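Local coordinates for intimin (Escherichia coli, PDB 1F00), which is an adhesin of enteropathogenic bacteria whose C-terminal part, built of immunoglobulin-like and C-type lectin-like domains, binds a receptor, at residues Q154-S166 with A175-V187. Residues are numbered along the deposited sequence; the frame is centred on the assembly and turned at random.
Sequences QVTLKEKGTTTIS and ATYTIATPNSLIV
Ile179 meets 154-166 with both its backbone and its side chain. Its carbonyl O takes two donors at the end of the strand pair. Thr163 N lies in the carbonyl plane on a lone pair, 3.2 Å from Ile179 O. Thr162 OG1 is 2.8 Å from the same Ile179 O, tilted 28° from that plane. With OG1 anti to the backbone N (chi1 176°), the Thr162 hydroxyl lies within bonding distance of Ile179 O. Ile179 N closes the ring to Thr163 O, and Ile165 and Tyr177 form the next pair of reciprocal backbone bonds. Strand segments 163-166 and 175-179 run antiparallel, their directions 153° apart.

On the inner face, the CD1 methyl of Ile179 reaches Ile165 CG1 at 3.7 Å and lies beside Thr163 CG2, the Thr163 and Ile179 side chains pointing the same way. Val155 CG1 and Leu157 CD2 approach this methyl more loosely from strand 154-157 of the other sheet. Trp119 also touches Ile179, Leu157, Pro182 and Leu185. On the outer face Thr164 and Thr178 press their methyls together, with CG2 to CG2 at 3.3 Å, tighter than usual.

Past the strands, Lys160 runs along Leu185 in the opposite direction, CG 3.5 Å from Leu185 CB. Pro182 CG also packs against Lys160 CG. The Lys160 chain bends at chi3; its NZ is held mainly by Lys282 O at the C-terminus, with a weak bond to Asn183 O. Gly161 O is buried without a hydrogen-bond partner, and Thr181 CA offers it a CA-H...O contact.

This is a beta hairpin whose second strand, 173-179, lies at the sheet edge, in an Ig-like beta sandwich with its core filled between two sheets; the chain then continues into strand 184-190, probably part of the C-type lectin-like domain.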
ATOM      1  N   GLN A 154      -3.221  -5.772   3.610  1.00 15.10           N
ATOM      2  CA  GLN A 154      -3.736  -6.763   2.680  1.00 15.52           C
ATOM      3  C   GLN A 154      -4.921  -6.168   1.932  1.00 14.88           C
ATOM      4  O   GLN A 154      -5.871  -5.662   2.537  1.00 15.32           O
ATOM      5  CB  GLN A 154      -4.161  -8.034   3.416  1.00 16.43           C
ATOM      6  CG  GLN A 154      -4.672  -9.129   2.497  1.00 15.56           C
ATOM      7  CD  GLN A 154      -4.760 -10.467   3.201  1.00 19.59           C
ATOM      8  OE1 GLN A 154      -3.748 -11.160   3.384  1.00 19.53           O
ATOM      9  NE2 GLN A 154      -5.965 -10.831   3.620  1.00 14.45           N
ATOM     10  N   VAL A 155      -4.853  -6.226   0.608  1.00 14.10           N
ATOM     11  CA  VAL A 155      -5.905  -5.682  -0.241  1.00 15.10           C
ATOM     12  C   VAL A 155      -6.791  -6.765  -0.843  1.00 14.99           C
ATOM     13  O   VAL A 155      -6.315  -7.829  -1.223  1.00 15.49           O
ATOM     14  CB  VAL A 155      -5.303  -4.865  -1.407  1.00 14.59           C
ATOM     15  CG1 VAL A 155      -6.426  -4.397  -2.351  1.00 13.96           C
ATOM     16  CG2 VAL A 155      -4.524  -3.671  -0.859  1.00 13.42           C
ATOM     17  N   THR A 156      -8.088  -6.482  -0.920  1.00 15.78           N
ATOM     18  CA  THR A 156      -9.035  -7.406  -1.522  1.00 16.69           C
ATOM     19  C   THR A 156      -9.637  -6.696  -2.731  1.00 15.23           C
ATOM     20  O   THR A 156     -10.235  -5.636  -2.599  1.00 13.81           O
ATOM     21  CB  THR A 156     -10.162  -7.790  -0.545  1.00 16.65           C
ATOM     22  OG1 THR A 156      -9.600  -8.443   0.601  1.00 14.61           O
ATOM     23  CG2 THR A 156     -11.155  -8.726  -1.218  1.00 17.96           C
ATOM     24  N   LEU A 157      -9.454  -7.279  -3.910  1.00 15.93           N
ATOM     25  CA  LEU A 157      -9.981  -6.701  -5.144  1.00 15.11           C
ATOM     26  C   LEU A 157     -11.461  -7.053  -5.280  1.00 16.52           C
ATOM     27  O   LEU A 157     -11.835  -8.220  -5.181  1.00 15.83           O
ATOM     28  CB  LEU A 157      -9.182  -7.235  -6.333  1.00 13.75           C
ATOM     29  CG  LEU A 157      -7.681  -6.933  -6.227  1.00 16.78           C
ATOM     30  CD1 LEU A 157      -6.949  -7.571  -7.384  1.00 17.05           C
ATOM     31  CD2 LEU A 157      -7.451  -5.420  -6.216  1.00 16.34           C
ATOM     32  N   LYS A 158     -12.301  -6.052  -5.526  1.00 15.74           N
ATOM     33  CA  LYS A 158     -13.738  -6.292  -5.606  1.00 15.91           C
ATOM     34  C   LYS A 158     -14.436  -6.006  -6.936  1.00 16.62           C
ATOM     35  O   LYS A 158     -15.188  -6.847  -7.433  1.00 15.85           O
ATOM     36  CB  LYS A 158     -14.423  -5.511  -4.489  1.00 18.45           C
ATOM     37  CG  LYS A 158     -13.794  -5.782  -3.134  1.00 20.00           C
ATOM     38  CD  LYS A 158     -14.112  -4.707  -2.120  1.00 19.48           C
ATOM     39  CE  LYS A 158     -15.467  -4.886  -1.484  1.00 23.53           C
ATOM     40  NZ  LYS A 158     -15.670  -3.861  -0.406  1.00 23.00           N
ATOM     41  N   GLU A 159     -14.202  -4.830  -7.514  1.00 16.90           N
ATOM     42  CA  GLU A 159     -14.852  -4.481  -8.777  1.00 15.78           C
ATOM     43  C   GLU A 159     -13.897  -3.790  -9.747  1.00 17.22           C
ATOM     44  O   GLU A 159     -12.916  -3.165  -9.339  1.00 18.20           O
ATOM     45  CB  GLU A 159     -16.047  -3.559  -8.516  1.00 14.71           C
ATOM     46  CG  GLU A 159     -17.133  -4.129  -7.598  1.00 17.66           C
ATOM     47  CD  GLU A 159     -17.951  -5.243  -8.244  1.00 16.88           C
ATOM     48  OE1 GLU A 159     -17.901  -5.396  -9.483  1.00 19.21           O
ATOM     49  OE2 GLU A 159     -18.662  -5.956  -7.505  1.00 19.57           O
ATOM     50  N   LYS A 160     -14.204  -3.890 -11.035  1.00 18.30           N
ATOM     51  CA  LYS A 160     -13.375  -3.271 -12.054  1.00 18.49           C
ATOM     52  C   LYS A 160     -13.370  -1.753 -11.914  1.00 19.01           C
ATOM     53  O   LYS A 160     -14.416  -1.107 -11.902  1.00 17.21           O
ATOM     54  CB  LYS A 160     -13.864  -3.664 -13.445  1.00 19.50           C
ATOM     55  CG  LYS A 160     -13.805  -5.158 -13.710  1.00 22.65           C
ATOM     56  CD  LYS A 160     -14.281  -5.501 -15.118  1.00 24.73           C
ATOM     57  CE  LYS A 160     -13.371  -4.919 -16.183  1.00 26.11           C
ATOM     58  NZ  LYS A 160     -13.857  -5.260 -17.552  1.00 26.60           N
ATOM     59  N   GLY A 161     -12.176  -1.192 -11.808  1.00 18.91           N
ATOM     60  CA  GLY A 161     -12.048   0.244 -11.672  1.00 18.77           C
ATOM     61  C   GLY A 161     -10.651   0.581 -11.212  1.00 19.95           C
ATOM     62  O   GLY A 161      -9.825  -0.308 -11.016  1.00 17.49           O
ATOM     63  N   THR A 162     -10.387   1.870 -11.043  1.00 17.60           N
ATOM     64  CA  THR A 162      -9.086   2.321 -10.602  1.00 19.65           C
ATOM     65  C   THR A 162      -9.240   3.148  -9.332  1.00 19.89           C
ATOM     66  O   THR A 162     -10.147   3.973  -9.213  1.00 18.84           O
ATOM     67  CB  THR A 162      -8.386   3.160 -11.699  1.00 19.45           C
ATOM     68  OG1 THR A 162      -7.142   3.662 -11.201  1.00 20.31           O
ATOM     69  CG2 THR A 162      -9.267   4.324 -12.129  1.00 19.36           C
ATOM     70  N   THR A 163      -8.369   2.894  -8.365  1.00 18.62           N
ATOM     71  CA  THR A 163      -8.408   3.632  -7.117  1.00 18.22           C
ATOM     72  C   THR A 163      -6.991   3.648  -6.567  1.00 17.63           C
ATOM     73  O   THR A 163      -6.060   3.167  -7.217  1.00 19.14           O
ATOM     74  CB  THR A 163      -9.391   2.975  -6.105  1.00 16.71           C
ATOM     75  OG1 THR A 163      -9.597   3.861  -4.997  1.00 17.46           O
ATOM     76  CG2 THR A 163      -8.839   1.641  -5.593  1.00 18.29           C
ATOM     77  N   THR A 164      -6.811   4.210  -5.383  1.00 16.73           N
ATOM     78  CA  THR A 164      -5.482   4.262  -4.808  1.00 17.82           C
ATOM     79  C   THR A 164      -5.479   3.715  -3.387  1.00 17.35           C
ATOM     80  O   THR A 164      -6.444   3.898  -2.645  1.00 17.89           O
ATOM     81  CB  THR A 164      -4.943   5.710  -4.789  1.00 19.65           C
ATOM     82  OG1 THR A 164      -5.896   6.566  -4.146  1.00 20.88           O
ATOM     83  CG2 THR A 164      -4.688   6.211  -6.207  1.00 17.98           C
ATOM     84  N   ILE A 165      -4.407   3.016  -3.034  1.00 16.27           N
ATOM     85  CA  ILE A 165      -4.255   2.487  -1.681  1.00 16.11           C
ATOM     86  C   ILE A 165      -3.156   3.343  -1.084  1.00 16.19           C
ATOM     87  O   ILE A 165      -2.092   3.499  -1.688  1.00 17.74           O
ATOM     88  CB  ILE A 165      -3.799   1.013  -1.673  1.00 14.82           C
ATOM     89  CG1 ILE A 165      -4.818   0.148  -2.415  1.00 14.21           C
ATOM     90  CG2 ILE A 165      -3.620   0.526  -0.227  1.00 14.61           C
ATOM     91  CD1 ILE A 165      -6.233   0.250  -1.865  1.00 17.71           C
ATOM     92  N   SER A 166      -3.422   3.916   0.086  1.00 16.58           N
ATOM     93  CA  SER A 166      -2.455   4.773   0.747  1.00 16.73           C
ATOM     94  C   SER A 166      -2.058   4.228   2.109  1.00 16.97           C
ATOM     95  O   SER A 166      -2.860   3.611   2.801  1.00 14.51           O
ATOM     96  CB  SER A 166      -3.032   6.183   0.931  1.00 14.37           C
ATOM     97  OG  SER A 166      -3.295   6.811  -0.311  1.00 15.29           O
ATOM     98  N   ALA A 175       2.418   7.438   1.649  1.00 14.60           N
ATOM     99  CA  ALA A 175       2.893   6.836   0.404  1.00 16.73           C
ATOM    100  C   ALA A 175       1.649   6.226  -0.223  1.00 17.14           C
ATOM    101  O   ALA A 175       0.782   5.732   0.490  1.00 17.55           O
ATOM    102  CB  ALA A 175       3.931   5.757   0.676  1.00 16.15           C
ATOM    103  N   THR A 176       1.555   6.251  -1.548  1.00 16.93           N
ATOM    104  CA  THR A 176       0.371   5.718  -2.210  1.00 16.10           C
ATOM    105  C   THR A 176       0.659   4.894  -3.457  1.00 17.28           C
ATOM    106  O   THR A 176       1.614   5.159  -4.198  1.00 17.51           O
ATOM    107  CB  THR A 176      -0.586   6.846  -2.625  1.00 18.61           C
ATOM    108  OG1 THR A 176       0.041   7.648  -3.631  1.00 28.28           O
ATOM    109  CG2 THR A 176      -0.922   7.721  -1.442  1.00 13.63           C
ATOM    110  N   TYR A 177      -0.189   3.895  -3.670  1.00 15.36           N
ATOM    111  CA  TYR A 177      -0.098   3.002  -4.817  1.00 15.84           C
ATOM    112  C   TYR A 177      -1.427   3.052  -5.566  1.00 17.21           C
ATOM    113  O   TYR A 177      -2.491   2.920  -4.959  1.00 16.51           O
ATOM    114  CB  TYR A 177       0.176   1.570  -4.354  1.00 15.90           C
ATOM    115  CG  TYR A 177       0.003   0.546  -5.454  1.00 17.33           C
ATOM    116  CD1 TYR A 177      -1.177  -0.178  -5.575  1.00 14.88           C
ATOM    117  CD2 TYR A 177       1.005   0.339  -6.404  1.00 16.77           C
ATOM    118  CE1 TYR A 177      -1.363  -1.082  -6.614  1.00 14.12           C
ATOM    119  CE2 TYR A 177       0.825  -0.562  -7.454  1.00 15.77           C
ATOM    120  CZ  TYR A 177      -0.360  -1.266  -7.549  1.00 13.23           C
ATOM    121  OH  TYR A 177      -0.561  -2.147  -8.588  1.00 11.88           O
ATOM    122  N   THR A 178      -1.370   3.244  -6.879  1.00 15.94           N
ATOM    123  CA  THR A 178      -2.593   3.303  -7.662  1.00 16.16           C
ATOM    124  C   THR A 178      -2.901   1.962  -8.307  1.00 16.02           C
ATOM    125  O   THR A 178      -2.052   1.360  -8.972  1.00 14.83           O
ATOM    126  CB  THR A 178      -2.500   4.358  -8.773  1.00 16.80           C
ATOM    127  OG1 THR A 178      -1.544   3.933  -9.751  1.00 25.75           O
ATOM    128  CG2 THR A 178      -2.058   5.677  -8.202  1.00 12.96           C
ATOM    129  N   ILE A 179      -4.124   1.497  -8.094  1.00 14.78           N
ATOM    130  CA  ILE A 179      -4.591   0.243  -8.660  1.00 15.80           C
ATOM    131  C   ILE A 179      -5.169   0.577 -10.027  1.00 17.47           C
ATOM    132  O   ILE A 179      -6.142   1.329 -10.131  1.00 17.75           O
ATOM    133  CB  ILE A 179      -5.697  -0.390  -7.773  1.00 16.90           C
ATOM    134  CG1 ILE A 179      -5.087  -0.885  -6.457  1.00 14.64           C
ATOM    135  CG2 ILE A 179      -6.372  -1.536  -8.508  1.00 15.65           C
ATOM    136  CD1 ILE A 179      -6.104  -1.403  -5.469  1.00 17.03           C
ATOM    137  N   ALA A 180      -4.555   0.037 -11.073  1.00 16.89           N
ATOM    138  CA  ALA A 180      -5.012   0.282 -12.434  1.00 17.51           C
ATOM    139  C   ALA A 180      -6.258  -0.536 -12.728  1.00 17.30           C
ATOM    140  O   ALA A 180      -6.473  -1.591 -12.132  1.00 15.07           O
ATOM    141  CB  ALA A 180      -3.908  -0.070 -13.432  1.00 17.53           C
ATOM    142  N   THR A 181      -7.076  -0.040 -13.653  1.00 17.48           N
ATOM    143  CA  THR A 181      -8.302  -0.721 -14.038  1.00 17.51           C
ATOM    144  C   THR A 181      -7.925  -2.037 -14.708  1.00 17.19           C
ATOM    145  O   THR A 181      -7.102  -2.064 -15.619  1.00 15.65           O
ATOM    146  CB  THR A 181      -9.120   0.133 -15.022  1.00 20.84           C
ATOM    147  OG1 THR A 181      -9.426   1.392 -14.411  1.00 21.16           O
ATOM    148  CG2 THR A 181     -10.420  -0.569 -15.391  1.00 21.64           C
ATOM    149  N   PRO A 182      -8.518  -3.147 -14.254  1.00 15.54           N
ATOM    150  CA  PRO A 182      -8.230  -4.470 -14.820  1.00 15.55           C
ATOM    151  C   PRO A 182      -8.922  -4.700 -16.152  1.00 15.43           C
ATOM    152  O   PRO A 182      -9.935  -4.068 -16.447  1.00 15.17           O
ATOM    153  CB  PRO A 182      -8.742  -5.417 -13.745  1.00 17.20           C
ATOM    154  CG  PRO A 182      -9.946  -4.685 -13.222  1.00 18.95           C
ATOM    155  CD  PRO A 182      -9.438  -3.251 -13.107  1.00 15.86           C
ATOM    156  N   ASN A 183      -8.370  -5.607 -16.949  1.00 16.55           N
ATOM    157  CA  ASN A 183      -8.944  -5.946 -18.242  1.00 17.25           C
ATOM    158  C   ASN A 183     -10.152  -6.857 -18.049  1.00 18.53           C
ATOM    159  O   ASN A 183     -11.140  -6.743 -18.772  1.00 18.27           O
ATOM    160  CB  ASN A 183      -7.904  -6.654 -19.116  1.00 19.25           C
ATOM    161  CG  ASN A 183      -6.842  -5.705 -19.648  1.00 21.67           C
ATOM    162  OD1 ASN A 183      -5.645  -5.992 -19.582  1.00 24.19           O
ATOM    163  ND2 ASN A 183      -7.278  -4.573 -20.187  1.00 21.83           N
ATOM    164  N   SER A 184     -10.070  -7.752 -17.066  1.00 16.13           N
ATOM    165  CA  SER A 184     -11.157  -8.694 -16.788  1.00 16.94           C
ATOM    166  C   SER A 184     -11.362  -8.982 -15.304  1.00 16.19           C
ATOM    167  O   SER A 184     -10.416  -8.945 -14.521  1.00 13.98           O
ATOM    168  CB  SER A 184     -10.889 -10.030 -17.488  1.00 18.13           C
ATOM    169  OG  SER A 184     -10.881  -9.876 -18.891  1.00 28.29           O
ATOM    170  N   LEU A 185     -12.607  -9.288 -14.941  1.00 15.84           N
ATOM    171  CA  LEU A 185     -12.967  -9.641 -13.571  1.00 15.35           C
ATOM    172  C   LEU A 185     -13.633 -11.018 -13.646  1.00 14.81           C
ATOM    173  O   LEU A 185     -14.552 -11.224 -14.438  1.00 15.26           O
ATOM    174  CB  LEU A 185     -13.950  -8.629 -12.981  1.00 12.90           C
ATOM    175  CG  LEU A 185     -14.386  -8.894 -11.538  1.00 12.00           C
ATOM    176  CD1 LEU A 185     -13.208  -8.691 -10.594  1.00 12.88           C
ATOM    177  CD2 LEU A 185     -15.526  -7.952 -11.161  1.00 14.77           C
ATOM    178  N   ILE A 186     -13.171 -11.946 -12.811  1.00 14.27           N
ATOM    179  CA  ILE A 186     -13.680 -13.318 -12.791  1.00 13.01           C
ATOM    180  C   ILE A 186     -14.632 -13.504 -11.614  1.00 12.80           C
ATOM    181  O   ILE A 186     -14.236 -13.362 -10.459  1.00 13.71           O
ATOM    182  CB  ILE A 186     -12.501 -14.319 -12.678  1.00 15.19           C
ATOM    183  CG1 ILE A 186     -11.411 -13.955 -13.695  1.00 12.39           C
ATOM    184  CG2 ILE A 186     -12.992 -15.735 -12.909  1.00 11.25           C
ATOM    185  CD1 ILE A 186     -11.897 -13.926 -15.142  1.00 13.17           C
ATOM    186  N   VAL A 187     -15.885 -13.836 -11.903  1.00 13.57           N
ATOM    187  CA  VAL A 187     -16.881 -13.979 -10.849  1.00 15.42           C
ATOM    188  C   VAL A 187     -17.535 -15.358 -10.737  1.00 15.88           C
ATOM    189  O   VAL A 187     -18.511 -15.641 -11.423  1.00 16.52           O
ATOM    190  CB  VAL A 187     -17.995 -12.922 -11.028  1.00 16.01           C
ATOM    191  CG1 VAL A 187     -19.043 -13.062  -9.931  1.00 16.06           C
ATOM    192  CG2 VAL A 187     -17.385 -11.519 -11.026  1.00 16.18           C
TER